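Local coordinates for Poly(Beta-D-mannuronate) lyase (Pseudopedobacter saltans, PDB 7O79), which probably cleaves the polymannuronate of alginate by beta-elimination, as a family 6 polysaccharide lyase built on a parallel beta-helix, at residues Y320-F325 against I357-I362; V267-V272 against P436-K441. One frame throughout, in Å; residues are numbered along the deposited sequence.

Contact 1 (Y320-F325 against I357-I362)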
loop_
_atom_site.group_PDB
_atom_site.type_symbol
_atom_site.label_atom_id
_atom_site.label_comp_id
_atom_site.label_asym_id
_atom_site.label_seq_id
_atom_site.Cartn_x
_atom_site.Cartn_y
_atom_site.Cartn_z
ATOM N N TYR A 320 11.871 3.396 15.004
ATOM C CA TYR A 320 10.536 2.935 15.390
ATOM C C TYR A 320 10.138 3.686 16.663
ATOM O O TYR A 320 10.226 3.119 17.747
ATOM C CB TYR A 320 10.534 1.394 15.589
ATOM C CG TYR A 320 10.936 0.659 14.322
ATOM C CD1 TYR A 320 10.008 0.418 13.315
ATOM C CD2 TYR A 320 12.250 0.251 14.115
ATOM C CE1 TYR A 320 10.380 -0.245 12.134
ATOM C CE2 TYR A 320 12.631 -0.412 12.928
ATOM C CZ TYR A 320 11.688 -0.639 11.947
ATOM O OH TYR A 320 12.051 -1.294 10.783
ATOM N N VAL A 321 9.698 4.951 16.517
ATOM C CA VAL A 321 9.646 5.902 17.630
ATOM C C VAL A 321 8.296 6.603 17.671
ATOM O O VAL A 321 7.651 6.819 16.638
ATOM C CB VAL A 321 10.796 6.952 17.528
ATOM C CG1 VAL A 321 10.776 7.906 18.700
ATOM C CG2 VAL A 321 12.134 6.257 17.535
ATOM N N ASN A 322 7.864 6.962 18.888
ATOM C CA ASN A 322 6.690 7.816 19.082
ATOM C C ASN A 322 5.442 7.256 18.422
ATOM O O ASN A 322 4.666 7.996 17.810
ATOM C CB ASN A 322 6.947 9.231 18.577
ATOM C CG ASN A 322 7.930 9.968 19.439
ATOM O OD1 ASN A 322 9.000 10.354 18.985
ATOM N ND2 ASN A 322 7.564 10.175 20.703
ATOM N N ASN A 323 5.256 5.944 18.525
ATOM C CA ASN A 323 4.027 5.305 18.081
ATOM C C ASN A 323 3.181 4.924 19.287
ATOM O O ASN A 323 3.667 4.844 20.416
ATOM C CB ASN A 323 4.324 4.058 17.237
ATOM C CG ASN A 323 5.177 4.363 16.001
ATOM O OD1 ASN A 323 4.674 4.894 15.005
ATOM N ND2 ASN A 323 6.469 4.015 16.058
ATOM N N THR A 324 1.900 4.671 19.032
ATOM C CA THR A 324 0.984 4.229 20.074
ATOM C C THR A 324 0.283 2.964 19.605
ATOM O O THR A 324 -0.284 2.941 18.508
ATOM C CB THR A 324 -0.017 5.336 20.403
ATOM O OG1 THR A 324 0.711 6.468 20.891
ATOM C CG2 THR A 324 -1.030 4.885 21.434
ATOM N N PHE A 325 0.358 1.912 20.423
ATOM C CA PHE A 325 -0.278 0.619 20.152
ATOM C C PHE A 325 -1.159 0.233 21.343
ATOM O O PHE A 325 -0.664 -0.328 22.326
ATOM C CB PHE A 325 0.770 -0.471 19.893
ATOM C CG PHE A 325 1.833 -0.082 18.900
ATOM C CD1 PHE A 325 1.559 -0.074 17.527
ATOM C CD2 PHE A 325 3.103 0.271 19.328
ATOM C CE1 PHE A 325 2.545 0.290 16.597
ATOM C CE2 PHE A 325 4.094 0.644 18.398
ATOM C CZ PHE A 325 3.811 0.662 17.042
ATOM N N ILE A 357 13.974 1.665 19.012
ATOM C CA ILE A 357 12.600 1.321 19.366
ATOM C C ILE A 357 12.292 1.995 20.698
ATOM O O ILE A 357 12.432 1.370 21.754
ATOM C CB ILE A 357 12.426 -0.207 19.467
ATOM C CG1 ILE A 357 13.096 -0.890 18.256
ATOM C CG2 ILE A 357 10.928 -0.576 19.628
ATOM C CD1 ILE A 357 13.252 -2.413 18.381
ATOM N N THR A 358 11.916 3.278 20.664
ATOM C CA THR A 358 11.796 4.081 21.886
ATOM C C THR A 358 10.568 4.979 21.825
ATOM O O THR A 358 10.014 5.233 20.757
ATOM C CB THR A 358 13.002 4.997 22.122
ATOM O OG1 THR A 358 13.081 5.949 21.058
ATOM C CG2 THR A 358 14.291 4.214 22.192
ATOM N N HIS A 359 10.161 5.472 23.000
ATOM C CA HIS A 359 9.094 6.463 23.114
ATOM C C HIS A 359 7.776 5.975 22.520
ATOM O O HIS A 359 6.996 6.749 21.968
ATOM C CB HIS A 359 9.530 7.797 22.505
ATOM C CG HIS A 359 10.735 8.379 23.174
ATOM N ND1 HIS A 359 12.025 8.006 22.855
ATOM C CD2 HIS A 359 10.843 9.289 24.172
ATOM C CE1 HIS A 359 12.874 8.678 23.613
ATOM N NE2 HIS A 359 12.183 9.461 24.421
ATOM N N ASN A 360 7.487 4.694 22.707
ATOM C CA ASN A 360 6.240 4.100 22.255
ATOM C C ASN A 360 5.315 3.877 23.443
ATOM O O ASN A 360 5.774 3.619 24.559
ATOM C CB ASN A 360 6.517 2.769 21.546
ATOM C CG ASN A 360 7.355 2.962 20.290
ATOM O OD1 ASN A 360 6.885 3.537 19.300
ATOM N ND2 ASN A 360 8.615 2.524 20.338
ATOM N N ILE A 361 4.009 3.976 23.193
ATOM C CA ILE A 361 2.973 3.671 24.179
ATOM C C ILE A 361 2.301 2.375 23.756
ATOM O O ILE A 361 1.981 2.210 22.573
ATOM C CB ILE A 361 1.944 4.812 24.285
ATOM C CG1 ILE A 361 2.549 6.001 25.029
ATOM C CG2 ILE A 361 0.636 4.315 24.952
ATOM C CD1 ILE A 361 1.604 7.173 25.138
ATOM N N ILE A 362 2.105 1.446 24.711
ATOM C CA ILE A 362 1.609 0.103 24.415
ATOM C C ILE A 362 0.631 -0.366 25.490
ATOM O O ILE A 362 0.858 -0.170 26.692
ATOM C CB ILE A 362 2.745 -0.939 24.303
ATOM C CG1 ILE A 362 3.866 -0.498 23.354
ATOM C CG2 ILE A 362 2.201 -2.289 23.863
ATOM C CD1 ILE A 362 5.237 -0.973 23.811
#
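N360 reaches across to N323 and Y320 with both ends of its amide, and this grip ties two neighbouring turns of the beta-helix at a bend. With CG anti to its carbonyl carbon (chi1 -63°), N360 lies alongside N323, which has nearly the same torsions; the two amide planes are only 5° apart. N360 ND2 gives a straight bond of 3.1 Å to Y320 O, which lies in the plane of the amide. Its OD1 takes N323 N at 3.0 Å, the donor tilted 26° from the carbonyl plane, and a weak, longer bond from N323 ND2. The stronger partner of N323 ND2 is V267 O, while N323 OD1 accepts from N270 ND2, so the row of asparagines runs on into the preceding turn. N360 N in turn meets OD1 of N395, in the following strand.

Beyond the bend the strands pair in parallel: I361 N to N323 O at 2.9 Å and F325 N to I361 O at 2.7 Å, both nearly straight. On the inner side, F325 and I362 lie side by side, I362 CG1 approaching the edge of the phenyl ring near its plane, 4.2 Å from CD2. On the other side, T324 CG2 meets I361 CG2 at 3.9 Å, and T324 OG1 bonds V438 N. At the bend N322 and H359 both have positive phi and point the same way; N322 ND2 passes 3.6 Å from H359 CB and bonds G437 O.

Chemically, the aligned asparagines satisfy buried backbone groups where the bend interrupts strand pairing, as in the asparagine rows of parallel beta-helices, and these bonds probably hold each amide in one rotation.

Contact 2 (V267-V272 against P436-K441); sequences VVNNYV and PGVRIK
N269 meets the tail segment 436-441 from the bend of strand 266-273, and its carboxamide carries both hydrogen bonds of the contact. The side chain leaves a backbone of positive phi. CB comes only loosely near I440 O. CG lies anti to the carbonyl carbon (chi1 -68°), which carries the amide outward to the tail, where CG comes nearest, in this segment, to I440 N and I440 CB. OD1 accepts twice. R439 N approaches at 2.9 Å, with a C=O...N angle of 160° and a modest tilt from the carbonyl plane. Its N-H, however, is bent at 134°. I440 N sends an almost straight N-H to the same oxygen at 3.1 Å, but from above the carbonyl plane. ND2 instead faces aliphatic carbon, lying 3.2 Å from I440 CD1 and almost as near CG1, as the two side chains cross obliquely.

V438 fills the space beside this grip. Its CG2, anti to the carbonyl carbon, reaches 3.2 Å from N270 O and packs at 4.3 Å against Y271 CB, while R439 CG rests 3.4 Å from N269 OD1. The backbone N of V438 itself donates to T324 OG1 of strand 319-328.

With an alanine here in place of the asparagine, R439 N and I440 N would probably lose their shared acceptor, leaving this part of the tail freer to shift. The tail has no regular strand here; one oxygen receiving two consecutive N-H groups helps to set its course over the beta-helix, together with the bonds of G437 and V438 to N322 and T324, and V438 supplies the apolar part.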
loop_
_atom_site.group_PDB
_atom_site.type_symbol
_atom_site.label_atom_id
_atom_site.label_comp_id
_atom_site.label_asym_id
_atom_site.label_seq_id
_atom_site.Cartn_x
_atom_site.Cartn_y
_atom_site.Cartn_z
ATOM N N VAL A 267 9.377 4.601 11.123
ATOM C CA VAL A 267 8.018 4.236 11.492
ATOM C C VAL A 267 7.697 5.071 12.721
ATOM O O VAL A 267 8.086 4.716 13.834
ATOM C CB VAL A 267 7.864 2.732 11.758
ATOM C CG1 VAL A 267 6.495 2.421 12.300
ATOM C CG2 VAL A 267 8.089 1.958 10.475
ATOM N N VAL A 268 7.024 6.207 12.518
ATOM C CA VAL A 268 6.911 7.260 13.532
ATOM C C VAL A 268 5.498 7.823 13.545
ATOM O O VAL A 268 4.864 7.966 12.495
ATOM C CB VAL A 268 7.929 8.397 13.285
ATOM C CG1 VAL A 268 7.963 9.347 14.476
ATOM C CG2 VAL A 268 9.330 7.817 13.028
ATOM N N ASN A 269 5.012 8.161 14.749
ATOM C CA ASN A 269 3.753 8.884 14.943
ATOM C C ASN A 269 2.538 8.134 14.411
ATOM O O ASN A 269 1.562 8.757 13.979
ATOM C CB ASN A 269 3.824 10.286 14.333
ATOM C CG ASN A 269 4.788 11.186 15.085
ATOM O OD1 ASN A 269 4.759 11.232 16.315
ATOM N ND2 ASN A 269 5.652 11.887 14.358
ATOM N N ASN A 270 2.560 6.804 14.474
ATOM C CA ASN A 270 1.400 5.995 14.115
ATOM C C ASN A 270 0.556 5.670 15.344
ATOM O O ASN A 270 1.082 5.379 16.419
ATOM C CB ASN A 270 1.838 4.700 13.414
ATOM C CG ASN A 270 2.672 4.982 12.161
ATOM O OD1 ASN A 270 2.139 5.440 11.153
ATOM N ND2 ASN A 270 3.978 4.759 12.244
ATOM N N TYR A 271 -0.759 5.707 15.171
ATOM C CA TYR A 271 -1.713 5.383 16.230
ATOM C C TYR A 271 -2.482 4.120 15.848
ATOM O O TYR A 271 -3.283 4.139 14.907
ATOM C CB TYR A 271 -2.662 6.550 16.452
ATOM C CG TYR A 271 -3.570 6.388 17.646
ATOM C CD1 TYR A 271 -3.164 6.826 18.898
ATOM C CD2 TYR A 271 -4.844 5.862 17.515
ATOM C CE1 TYR A 271 -3.977 6.714 19.992
ATOM C CE2 TYR A 271 -5.678 5.744 18.614
ATOM C CZ TYR A 271 -5.228 6.170 19.854
ATOM O OH TYR A 271 -6.019 6.073 20.962
ATOM N N VAL A 272 -2.247 3.033 16.579
ATOM C CA VAL A 272 -2.867 1.737 16.313
ATOM C C VAL A 272 -3.638 1.318 17.555
ATOM O O VAL A 272 -3.087 1.330 18.664
ATOM C CB VAL A 272 -1.816 0.669 15.944
ATOM C CG1 VAL A 272 -2.476 -0.676 15.669
ATOM C CG2 VAL A 272 -0.994 1.134 14.737
ATOM N N PRO A 436 6.300 9.679 25.644
ATOM C CA PRO A 436 6.116 8.527 24.753
ATOM C C PRO A 436 4.852 8.686 23.921
ATOM O O PRO A 436 4.002 9.549 24.169
ATOM C CB PRO A 436 5.995 7.341 25.715
ATOM C CG PRO A 436 6.684 7.773 26.950
ATOM C CD PRO A 436 6.413 9.268 27.056
ATOM N N GLY A 437 4.722 7.806 22.928
ATOM C CA GLY A 437 3.560 7.817 22.066
ATOM C C GLY A 437 3.637 8.900 21.007
ATOM O O GLY A 437 4.597 9.661 20.903
ATOM N N VAL A 438 2.578 8.962 20.204
ATOM C CA VAL A 438 2.494 9.842 19.041
ATOM C C VAL A 438 2.732 11.296 19.443
ATOM O O VAL A 438 1.920 11.886 20.163
ATOM C CB VAL A 438 1.125 9.657 18.363
ATOM C CG1 VAL A 438 0.841 10.780 17.355
ATOM C CG2 VAL A 438 1.030 8.255 17.747
ATOM N N ARG A 439 3.852 11.888 18.998
ATOM C CA ARG A 439 4.145 13.277 19.364
ATOM C C ARG A 439 3.608 14.296 18.363
ATOM O O ARG A 439 3.291 15.424 18.756
ATOM C CB ARG A 439 5.655 13.491 19.574
ATOM C CG ARG A 439 6.514 13.272 18.344
ATOM C CD ARG A 439 8.020 13.486 18.603
ATOM N NE ARG A 439 8.394 14.878 18.868
ATOM C CZ ARG A 439 8.647 15.757 17.895
ATOM N NH1 ARG A 439 8.553 15.359 16.626
ATOM N NH2 ARG A 439 8.997 17.017 18.168
ATOM N N ILE A 440 3.473 13.940 17.090
ATOM C CA ILE A 440 2.815 14.795 16.107
ATOM C C ILE A 440 1.409 14.234 15.921
ATOM O O ILE A 440 1.195 13.283 15.160
ATOM C CB ILE A 440 3.593 14.870 14.790
ATOM C CG1 ILE A 440 5.092 15.079 15.068
ATOM C CG2 ILE A 440 3.038 15.995 13.907
ATOM C CD1 ILE A 440 5.976 15.033 13.820
ATOM N N LYS A 441 0.451 14.817 16.636
ATOM C CA LYS A 441 -0.932 14.363 16.605
ATOM C C LYS A 441 -1.701 15.144 15.542
ATOM O O LYS A 441 -1.724 16.382 15.569
ATOM C CB LYS A 441 -1.579 14.532 17.981
#

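Overall arrangement
From the N terminus the chain winds up the beta-helix and first reaches 267-272, on strand 266-273. One turn later comes 320-325, and after a further 31 residues 357-362 pairs with it, closing the loop of contact 1. The chain then passes strand 391-397 and an unmodelled part before 436-441 returns to 267-272, so contact 2 closes a far longer loop with contact 1 nested inside it. Their centres are about 7 Å apart. They join directly: T324 O meets V272 N at 2.8 Å and H359 O meets G437 N at 2.7 Å, both probable hydrogen bonds. Thus the tail bridges three consecutive strands of the solenoid.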